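Local coordinates for dTor_3x33L (Synthetic construct, PDB 4YY2), which is of no assigned function but was computationally designed as a tandem-repeat protein that closes on itself as a left-handed alpha/alpha toroid, at residues A[9-14]-A[95-100]; A[41-46]-A[59-64]; A[47-52]-A[80-85]. All blocks are in the same frame, centred on the assembly; numbering follows the deposited sequence.

Interaction 1: residues A[9-14]-A[95-100]; sequences TEVLLE and KKFWKE
This is the helix-helix contact that brings the two ends of the chain together in a closed alpha/alpha toroid: Val11 and Leu12, on helix 8-20, pack against Phe97, on helix 90-101. The two short segments run roughly antiparallel, 133° between their directions, and their axes come within 9.8 Å. Val11 and Phe97 are the closest pair of the backbones, and the contact grows out from there. Phe97 sends its ring toward helix 8-20 because CG stands anti to the backbone N (chi1 175°), and the ring meets Val11 and Leu12 through CD1 and CE1. Val11 comes in at about a right angle, with its CG1 branch doing the touching, 3.5 Å from Phe97 CD1. The CD2 methyl of Leu12 lies 4.0 Å from Phe97 CE1. Both methyls approach the ring obliquely. Leu79 and Leu15 also touch Phe97, while Leu12 reaches on to Leu78 and Ile82, so the ring and its two neighbours belong to the larger hydrophobic interior. One turn further along helix 90-101, Glu100 lays its CB against the same Val11 CG1, at 3.8 Å, then turns at its second torsion. At this more polar margin its carboxylate comes near that of Glu14, the two planes 47° apart. Such a like-charged pair would be unfavourable if both were ionised, though Arg24 offers Glu14 a weak, long ion pair. Glu14 OE1 and Glu100 OE1 stand 4.0 Å apart.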
loop_
_atom_site.group_PDB
_atom_site.type_symbol
_atom_site.label_atom_id
_atom_site.label_comp_id
_atom_site.label_asym_id
_atom_site.label_seq_id
_atom_site.Cartn_x
_atom_site.Cartn_y
_atom_site.Cartn_z
ATOM N N THR A 9 -6.317 5.994 -3.486
ATOM C CA THR A 9 -6.456 4.550 -3.212
ATOM C C THR A 9 -6.196 3.671 -4.429
ATOM O O THR A 9 -5.472 2.667 -4.316
ATOM C CB THR A 9 -7.774 4.250 -2.503
ATOM O OG1 THR A 9 -7.785 4.959 -1.264
ATOM C CG2 THR A 9 -7.888 2.741 -2.158
ATOM N N GLU A 10 -6.780 4.018 -5.559
ATOM C CA GLU A 10 -6.540 3.291 -6.802
ATOM C C GLU A 10 -5.101 3.266 -7.213
ATOM O O GLU A 10 -4.567 2.238 -7.575
ATOM C CB GLU A 10 -7.298 3.994 -7.870
ATOM C CG GLU A 10 -8.123 3.109 -8.707
ATOM C CD GLU A 10 -8.956 3.884 -9.728
ATOM O OE1 GLU A 10 -9.084 5.155 -9.653
ATOM O OE2 GLU A 10 -9.488 3.176 -10.613
ATOM N N VAL A 11 -4.422 4.391 -7.057
ATOM C CA VAL A 11 -3.003 4.442 -7.350
ATOM C C VAL A 11 -2.199 3.552 -6.364
ATOM O O VAL A 11 -1.282 2.797 -6.783
ATOM C CB VAL A 11 -2.467 5.857 -7.336
ATOM C CG1 VAL A 11 -0.977 5.881 -7.581
ATOM C CG2 VAL A 11 -3.181 6.733 -8.365
ATOM N N LEU A 12 -2.537 3.608 -5.068
ATOM C CA LEU A 12 -1.868 2.725 -4.094
ATOM C C LEU A 12 -2.059 1.257 -4.452
ATOM O O LEU A 12 -1.085 0.432 -4.402
ATOM C CB LEU A 12 -2.348 2.957 -2.637
ATOM C CG LEU A 12 -1.945 4.333 -2.089
ATOM C CD1 LEU A 12 -2.622 4.593 -0.756
ATOM C CD2 LEU A 12 -0.441 4.515 -1.995
ATOM N N LEU A 13 -3.269 0.901 -4.831
ATOM C CA LEU A 13 -3.522 -0.502 -5.248
ATOM C C LEU A 13 -2.723 -0.906 -6.465
ATOM O O LEU A 13 -2.264 -2.053 -6.518
ATOM C CB LEU A 13 -4.998 -0.749 -5.486
ATOM C CG LEU A 13 -5.842 -0.684 -4.202
ATOM C CD1 LEU A 13 -7.320 -0.666 -4.559
ATOM C CD2 LEU A 13 -5.582 -1.856 -3.221
ATOM N N GLU A 14 -2.498 0.015 -7.388
ATOM C CA GLU A 14 -1.681 -0.264 -8.563
ATOM C C GLU A 14 -0.240 -0.483 -8.208
ATOM O O GLU A 14 0.429 -1.408 -8.717
ATOM C CB GLU A 14 -1.818 0.824 -9.632
ATOM C CG GLU A 14 -3.204 0.802 -10.307
ATOM C CD GLU A 14 -3.342 1.812 -11.451
ATOM O OE1 GLU A 14 -2.396 2.580 -11.703
ATOM O OE2 GLU A 14 -4.403 1.835 -12.085
ATOM N N LYS A 95 7.526 9.314 -6.479
ATOM C CA LYS A 95 7.449 9.892 -7.855
ATOM C C LYS A 95 6.348 9.271 -8.645
ATOM O O LYS A 95 5.582 9.994 -9.331
ATOM C CB LYS A 95 8.800 9.811 -8.690
ATOM C CG LYS A 95 9.321 8.412 -8.880
ATOM C CD LYS A 95 10.158 8.171 -10.135
ATOM C CE LYS A 95 10.822 6.798 -10.172
ATOM N NZ LYS A 95 9.935 5.749 -10.746
ATOM N N LYS A 96 6.255 7.934 -8.618
ATOM C CA LYS A 96 5.268 7.209 -9.392
ATOM C C LYS A 96 3.872 7.505 -8.963
ATOM O O LYS A 96 2.962 7.633 -9.798
ATOM C CB LYS A 96 5.494 5.692 -9.359
ATOM C CG LYS A 96 6.627 5.180 -10.211
ATOM C CD LYS A 96 6.826 3.662 -10.001
ATOM C CE LYS A 96 7.796 3.001 -10.958
ATOM N NZ LYS A 96 7.722 1.528 -10.697
ATOM N N PHE A 97 3.708 7.606 -7.644
ATOM C CA PHE A 97 2.464 7.923 -7.061
ATOM C C PHE A 97 1.913 9.260 -7.638
ATOM O O PHE A 97 0.785 9.321 -8.146
ATOM C CB PHE A 97 2.531 7.914 -5.563
ATOM C CG PHE A 97 1.244 8.379 -4.882
ATOM C CD1 PHE A 97 0.187 7.480 -4.656
ATOM C CD2 PHE A 97 1.099 9.692 -4.460
ATOM C CE1 PHE A 97 -0.987 7.922 -4.029
ATOM C CE2 PHE A 97 -0.086 10.120 -3.825
ATOM C CZ PHE A 97 -1.108 9.207 -3.620
ATOM N N TRP A 98 2.712 10.294 -7.550
ATOM C CA TRP A 98 2.257 11.618 -7.959
ATOM C C TRP A 98 2.061 11.669 -9.467
ATOM O O TRP A 98 1.154 12.377 -9.956
ATOM C CB TRP A 98 3.196 12.715 -7.376
ATOM C CG TRP A 98 2.996 12.912 -5.892
ATOM C CD1 TRP A 98 3.793 12.455 -4.907
ATOM C CD2 TRP A 98 1.928 13.593 -5.244
ATOM N NE1 TRP A 98 3.297 12.795 -3.688
ATOM C CE2 TRP A 98 2.132 13.473 -3.861
ATOM C CE3 TRP A 98 0.785 14.269 -5.699
ATOM C CZ2 TRP A 98 1.281 14.077 -2.896
ATOM C CZ3 TRP A 98 -0.068 14.862 -4.732
ATOM C CH2 TRP A 98 0.181 14.728 -3.355
ATOM N N LYS A 99 2.885 10.907 -10.202
ATOM C CA LYS A 99 2.763 10.855 -11.669
ATOM C C LYS A 99 1.452 10.263 -12.058
ATOM O O LYS A 99 0.762 10.791 -12.938
ATOM C CB LYS A 99 3.854 10.020 -12.362
ATOM C CG LYS A 99 4.902 10.842 -13.059
ATOM C CD LYS A 99 6.057 9.968 -13.538
ATOM C CE LYS A 99 7.378 10.683 -13.425
ATOM N NZ LYS A 99 8.466 9.819 -13.960
ATOM N N GLU A 100 1.113 9.161 -11.405
ATOM C CA GLU A 100 -0.055 8.366 -11.791
ATOM C C GLU A 100 -1.315 9.111 -11.406
ATOM O O GLU A 100 -2.335 9.041 -12.050
ATOM C CB GLU A 100 -0.033 7.001 -11.131
ATOM C CG GLU A 100 0.972 6.010 -11.720
ATOM C CD GLU A 100 0.751 5.781 -13.212
ATOM O OE1 GLU A 100 -0.392 5.474 -13.610
ATOM O OE2 GLU A 100 1.703 5.998 -13.985
#

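Interaction 2: residues A[41-46]-A[59-64]; sequences PTEVLL and EVKEKF
Leu46 lays its CD1 methyl over one face of the Phe64 ring, a CH-pi contact with the carbon 4.1 Å from the ring centroid and 27° off the normal. The other methyl, CD2, sits by the root of the same side chain, 3.7 Å from Phe64 CB, so both leucine methyls lie on the same side of the ring plane, CD1 over the ring and CD2 near CB. CD2 also meets Val60 CG1, and that valine methyl in turn rests 3.7 Å from Leu46 O. Farther out on the ring, the methyl of Thr42 approaches obliquely, its CG2 3.6 Å from Phe64 CZ. Because Thr42 OG1 stands anti to the carbonyl carbon (chi1 -59°), CG2 is the branch that points to the ring. Leu78 touches both Leu46 and Phe64, tying the pair to helix 74-86.

Lys61 closes the outer side. Its methylene CG lies 4.0 Å from Leu46 CB, and the extended chain then reaches across to Glu43, the two side chains crossing at a slant. The link to that glutamate is a long salt bridge, Lys61 NZ to Glu43 OE2 at 3.8 Å; the stronger partner of the ammonium is Glu47, one turn on.

The contact joins helix 41-53 to helix 57-69, consecutive in the chain and packed as an alpha/alpha hairpin with 125° between the segment directions. Its chemistry is divided: aliphatic and aromatic carbon make the buried part, while a lysine shared unequally between two acids spans the more exposed side, where electrostatic attraction probably adds to the apolar packing.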
loop_
_atom_site.group_PDB
_atom_site.type_symbol
_atom_site.label_atom_id
_atom_site.label_comp_id
_atom_site.label_asym_id
_atom_site.label_seq_id
_atom_site.Cartn_x
_atom_site.Cartn_y
_atom_site.Cartn_z
ATOM N N PRO A 41 -10.188 0.450 4.948
ATOM C CA PRO A 41 -9.225 0.490 3.837
ATOM C C PRO A 41 -7.767 0.564 4.258
ATOM O O PRO A 41 -6.922 -0.113 3.654
ATOM C CB PRO A 41 -9.586 1.779 3.119
ATOM C CG PRO A 41 -11.026 1.963 3.415
ATOM C CD PRO A 41 -11.237 1.483 4.799
ATOM N N THR A 42 -7.430 1.357 5.262
ATOM C CA THR A 42 -6.011 1.374 5.681
ATOM C C THR A 42 -5.529 0.006 6.153
ATOM O O THR A 42 -4.404 -0.493 5.755
ATOM C CB THR A 42 -5.739 2.405 6.808
ATOM O OG1 THR A 42 -6.094 3.715 6.341
ATOM C CG2 THR A 42 -4.247 2.397 7.170
ATOM N N GLU A 43 -6.313 -0.625 6.999
ATOM C CA GLU A 43 -5.954 -1.960 7.478
ATOM C C GLU A 43 -5.732 -2.962 6.339
ATOM O O GLU A 43 -4.764 -3.742 6.349
ATOM C CB GLU A 43 -7.099 -2.488 8.341
ATOM C CG GLU A 43 -6.828 -3.716 9.121
ATOM C CD GLU A 43 -8.068 -4.172 9.885
ATOM O OE1 GLU A 43 -9.185 -3.610 9.724
ATOM O OE2 GLU A 43 -7.899 -5.098 10.633
ATOM N N VAL A 44 -6.662 -2.979 5.358
ATOM C CA VAL A 44 -6.512 -3.833 4.207
ATOM C C VAL A 44 -5.285 -3.534 3.348
ATOM O O VAL A 44 -4.558 -4.446 2.931
ATOM C CB VAL A 44 -7.744 -3.788 3.295
ATOM C CG1 VAL A 44 -7.605 -4.727 2.131
ATOM C CG2 VAL A 44 -8.987 -4.173 4.090
ATOM N N LEU A 45 -5.019 -2.238 3.133
ATOM C CA LEU A 45 -3.820 -1.875 2.388
ATOM C C LEU A 45 -2.590 -2.437 3.065
ATOM O O LEU A 45 -1.680 -2.962 2.430
ATOM C CB LEU A 45 -3.693 -0.363 2.233
ATOM C CG LEU A 45 -4.740 0.269 1.257
ATOM C CD1 LEU A 45 -4.717 1.785 1.361
ATOM C CD2 LEU A 45 -4.518 -0.168 -0.171
ATOM N N LEU A 46 -2.562 -2.332 4.402
ATOM C CA LEU A 46 -1.391 -2.845 5.173
ATOM C C LEU A 46 -1.272 -4.352 5.029
ATOM O O LEU A 46 -0.135 -4.883 4.853
ATOM C CB LEU A 46 -1.516 -2.406 6.657
ATOM C CG LEU A 46 -1.319 -0.890 6.829
ATOM C CD1 LEU A 46 -1.787 -0.473 8.203
ATOM C CD2 LEU A 46 0.102 -0.415 6.567
ATOM N N GLU A 59 3.525 -7.211 11.798
ATOM C CA GLU A 59 4.775 -6.450 11.658
ATOM C C GLU A 59 4.597 -5.181 10.827
ATOM O O GLU A 59 5.102 -4.091 11.167
ATOM C CB GLU A 59 5.861 -7.329 11.040
ATOM C CG GLU A 59 7.255 -6.670 10.922
ATOM C CD GLU A 59 8.384 -7.669 10.622
ATOM O OE1 GLU A 59 8.296 -8.820 11.097
ATOM O OE2 GLU A 59 9.407 -7.290 9.971
ATOM N N VAL A 60 3.905 -5.326 9.699
ATOM C CA VAL A 60 3.652 -4.162 8.828
ATOM C C VAL A 60 2.705 -3.144 9.530
ATOM O O VAL A 60 2.958 -1.926 9.489
ATOM C CB VAL A 60 3.104 -4.617 7.489
ATOM C CG1 VAL A 60 2.687 -3.425 6.659
ATOM C CG2 VAL A 60 4.188 -5.408 6.765
ATOM N N LYS A 61 1.666 -3.669 10.176
ATOM C CA LYS A 61 0.721 -2.796 10.905
ATOM C C LYS A 61 1.414 -2.029 12.045
ATOM O O LYS A 61 1.187 -0.825 12.220
ATOM C CB LYS A 61 -0.494 -3.546 11.419
ATOM C CG LYS A 61 -1.386 -4.029 10.304
ATOM C CD LYS A 61 -2.465 -4.967 10.803
ATOM C CE LYS A 61 -3.285 -5.527 9.653
ATOM N NZ LYS A 61 -4.334 -6.462 10.159
ATOM N N GLU A 62 2.289 -2.702 12.795
ATOM C CA GLU A 62 2.979 -2.025 13.908
ATOM C C GLU A 62 3.932 -0.974 13.423
ATOM O O GLU A 62 4.015 0.099 14.017
ATOM C CB GLU A 62 3.687 -2.958 14.900
ATOM C CG GLU A 62 2.767 -3.698 15.819
ATOM C CD GLU A 62 1.957 -2.868 16.844
ATOM O OE1 GLU A 62 2.272 -1.795 17.279
ATOM O OE2 GLU A 62 0.980 -3.406 17.284
ATOM N N LYS A 63 4.609 -1.240 12.308
ATOM C CA LYS A 63 5.518 -0.252 11.746
ATOM C C LYS A 63 4.762 0.988 11.324
ATOM O O LYS A 63 5.205 2.078 11.578
ATOM C CB LYS A 63 6.260 -0.780 10.525
ATOM C CG LYS A 63 7.294 0.171 9.986
ATOM C CD LYS A 63 8.176 0.833 11.049
ATOM C CE LYS A 63 9.504 1.335 10.487
ATOM N NZ LYS A 63 9.403 1.844 9.097
ATOM N N PHE A 64 3.652 0.790 10.636
ATOM C CA PHE A 64 2.749 1.873 10.249
ATOM C C PHE A 64 2.369 2.721 11.454
ATOM O O PHE A 64 2.501 3.948 11.449
ATOM C CB PHE A 64 1.500 1.332 9.547
ATOM C CG PHE A 64 0.519 2.398 9.151
ATOM C CD1 PHE A 64 0.679 3.116 7.986
ATOM C CD2 PHE A 64 -0.604 2.635 9.939
ATOM C CE1 PHE A 64 -0.253 4.104 7.630
ATOM C CE2 PHE A 64 -1.571 3.583 9.543
ATOM C CZ PHE A 64 -1.408 4.293 8.386
#

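Interaction 3: residues A[47-52]-A[80-85]; sequences ELIAEA and ELIAEA
Two helices of identical local sequence run side by side here in the alpha/alpha toroid: helix 41-53 and helix 74-86 present the same six residues, Glu-Leu-Ile-Ala-Glu-Ala, and point in nearly the same direction, 20° apart with axes 9.1 Å from each other. Ile49 reaches from helix 41-53 with both branches. Its CG1 arm stands anti to the carbonyl carbon (chi1 -68°), and the CD1 methyl at the end of that arm touches Ile82 CG1 at 3.8 Å, the two side chains crossing at about a right angle. The CG2 branch drops instead onto the neighbouring backbone, 3.8 Å from Leu81 O, with Leu81 CB close by at 4.0 Å.

Although Ile49 and Ile82 hold matching places in the two helices, they use different atoms: one offers the end of its chain, the other the middle. Ile16 of helix 8-20 touches both, bringing a third helix into the same buried layer. Toward the C-terminal ends the contact narrows to alanines. Ala85 CB lies 4.0 Å from Ile49 O and 4.1 Å from Ala52 CB, and the Ala52 and Ala85 alpha carbons are only 5.8 Å apart. Small side chains here permit that close approach, with no hydrogen bond between the segments. Helices of like sequence lying side by side and almost parallel are the arrangement expected of an alpha/alpha tandem-repeat toroid.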
loop_
_atom_site.group_PDB
_atom_site.type_symbol
_atom_site.label_atom_id
_atom_site.label_comp_id
_atom_site.label_asym_id
_atom_site.label_seq_id
_atom_site.Cartn_x
_atom_site.Cartn_y
_atom_site.Cartn_z
ATOM N N GLU A 47 -2.400 -5.069 5.066
ATOM C CA GLU A 47 -2.314 -6.510 4.841
ATOM C C GLU A 47 -1.769 -6.850 3.443
ATOM O O GLU A 47 -1.039 -7.857 3.262
ATOM C CB GLU A 47 -3.666 -7.134 5.086
ATOM C CG GLU A 47 -4.046 -7.049 6.563
ATOM C CD GLU A 47 -5.377 -7.701 6.904
ATOM O OE1 GLU A 47 -6.059 -8.229 6.039
ATOM O OE2 GLU A 47 -5.790 -7.635 8.070
ATOM N N LEU A 48 -2.203 -6.096 2.461
ATOM C CA LEU A 48 -1.789 -6.349 1.050
ATOM C C LEU A 48 -0.324 -6.087 0.880
ATOM O O LEU A 48 0.378 -6.817 0.146
ATOM C CB LEU A 48 -2.635 -5.564 0.062
ATOM C CG LEU A 48 -4.092 -5.994 -0.082
ATOM C CD1 LEU A 48 -4.881 -4.928 -0.824
ATOM C CD2 LEU A 48 -4.183 -7.349 -0.773
ATOM N N ILE A 49 0.162 -5.065 1.577
ATOM C CA ILE A 49 1.574 -4.718 1.562
ATOM C C ILE A 49 2.435 -5.790 2.206
ATOM O O ILE A 49 3.486 -6.196 1.642
ATOM C CB ILE A 49 1.828 -3.347 2.201
ATOM C CG1 ILE A 49 1.234 -2.235 1.314
ATOM C CG2 ILE A 49 3.297 -3.125 2.455
ATOM C CD1 ILE A 49 1.059 -0.928 2.045
ATOM N N ALA A 50 1.929 -6.333 3.314
ATOM C CA ALA A 50 2.576 -7.444 3.991
ATOM C C ALA A 50 2.711 -8.651 3.101
ATOM O O ALA A 50 3.763 -9.277 3.023
ATOM C CB ALA A 50 1.830 -7.791 5.290
ATOM N N GLU A 51 1.638 -8.958 2.382
ATOM C CA GLU A 51 1.621 -10.067 1.429
ATOM C C GLU A 51 2.666 -9.865 0.327
ATOM O O GLU A 51 3.368 -10.797 -0.077
ATOM C CB GLU A 51 0.221 -10.121 0.816
ATOM C CG GLU A 51 -0.173 -11.306 -0.028
ATOM C CD GLU A 51 -1.665 -11.524 0.222
ATOM O OE1 GLU A 51 -2.498 -11.003 -0.528
ATOM O OE2 GLU A 51 -2.005 -12.125 1.267
ATOM N N ALA A 52 2.731 -8.643 -0.160
ATOM C CA ALA A 52 3.659 -8.267 -1.208
ATOM C C ALA A 52 5.144 -8.391 -0.791
ATOM O O ALA A 52 5.989 -8.738 -1.645
ATOM C CB ALA A 52 3.389 -6.849 -1.701
ATOM N N GLU A 80 6.216 4.443 1.718
ATOM C CA GLU A 80 7.502 3.928 2.220
ATOM C C GLU A 80 7.455 2.414 2.446
ATOM O O GLU A 80 8.388 1.687 2.056
ATOM C CB GLU A 80 7.941 4.679 3.463
ATOM C CG GLU A 80 8.206 6.128 3.126
ATOM C CD GLU A 80 8.821 6.945 4.242
ATOM O OE1 GLU A 80 8.972 6.422 5.352
ATOM O OE2 GLU A 80 9.140 8.136 3.971
ATOM N N LEU A 81 6.327 1.927 2.927
ATOM C CA LEU A 81 6.097 0.512 3.080
ATOM C C LEU A 81 6.029 -0.217 1.756
ATOM O O LEU A 81 6.566 -1.299 1.618
ATOM C CB LEU A 81 4.847 0.260 3.917
ATOM C CG LEU A 81 4.996 0.674 5.372
ATOM C CD1 LEU A 81 3.680 0.644 6.181
ATOM C CD2 LEU A 81 6.044 -0.181 6.072
ATOM N N ILE A 82 5.388 0.405 0.772
ATOM C CA ILE A 82 5.338 -0.159 -0.604
ATOM C C ILE A 82 6.724 -0.200 -1.253
ATOM O O ILE A 82 7.140 -1.197 -1.897
ATOM C CB ILE A 82 4.353 0.607 -1.486
ATOM C CG1 ILE A 82 2.941 0.377 -0.987
ATOM C CG2 ILE A 82 4.514 0.180 -2.951
ATOM C CD1 ILE A 82 1.880 1.335 -1.544
ATOM N N ALA A 83 7.503 0.826 -0.988
ATOM C CA ALA A 83 8.878 0.827 -1.462
ATOM C C ALA A 83 9.695 -0.328 -0.856
ATOM O O ALA A 83 10.422 -1.036 -1.584
ATOM C CB ALA A 83 9.553 2.169 -1.221
ATOM N N GLU A 84 9.561 -0.515 0.441
ATOM C CA GLU A 84 10.204 -1.689 1.158
ATOM C C GLU A 84 9.769 -3.011 0.511
ATOM O O GLU A 84 10.594 -3.894 0.232
ATOM C CB GLU A 84 9.877 -1.675 2.658
ATOM C CG GLU A 84 10.646 -0.642 3.492
ATOM C CD GLU A 84 10.132 -0.442 4.933
ATOM O OE1 GLU A 84 10.048 -1.440 5.667
ATOM O OE2 GLU A 84 9.815 0.712 5.366
ATOM N N ALA A 85 8.484 -3.137 0.218
ATOM C CA ALA A 85 7.941 -4.364 -0.402
ATOM C C ALA A 85 8.464 -4.676 -1.793
ATOM O O ALA A 85 8.536 -5.842 -2.165
ATOM C CB ALA A 85 6.419 -4.337 -0.425
#

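Interaction 2 joins consecutive helices, interaction 3 two helices with the same local sequence, and interaction 1 the first and last helices, so the other two are nested within the loop it closes. Interactions 1 and 2 lie on opposite sides of the chain's centre, about 17 Å apart between centres, yet Leu13 CD2 and Leu45 CD2 meet at 3.6 Å. Interaction 3, about 9 Å from interaction 2 between centres, shares helix 41-53 with it; the bridge of Lys61 NZ to Glu47 OE2, 2.8 Å, joins them. Leu12 CD2 touches Ile82 CD1 at 4.0 Å, linking interactions 1 and 3. The side chains of Leu12 and of Thr42 each lie about 5 Å from a bound sodium ion.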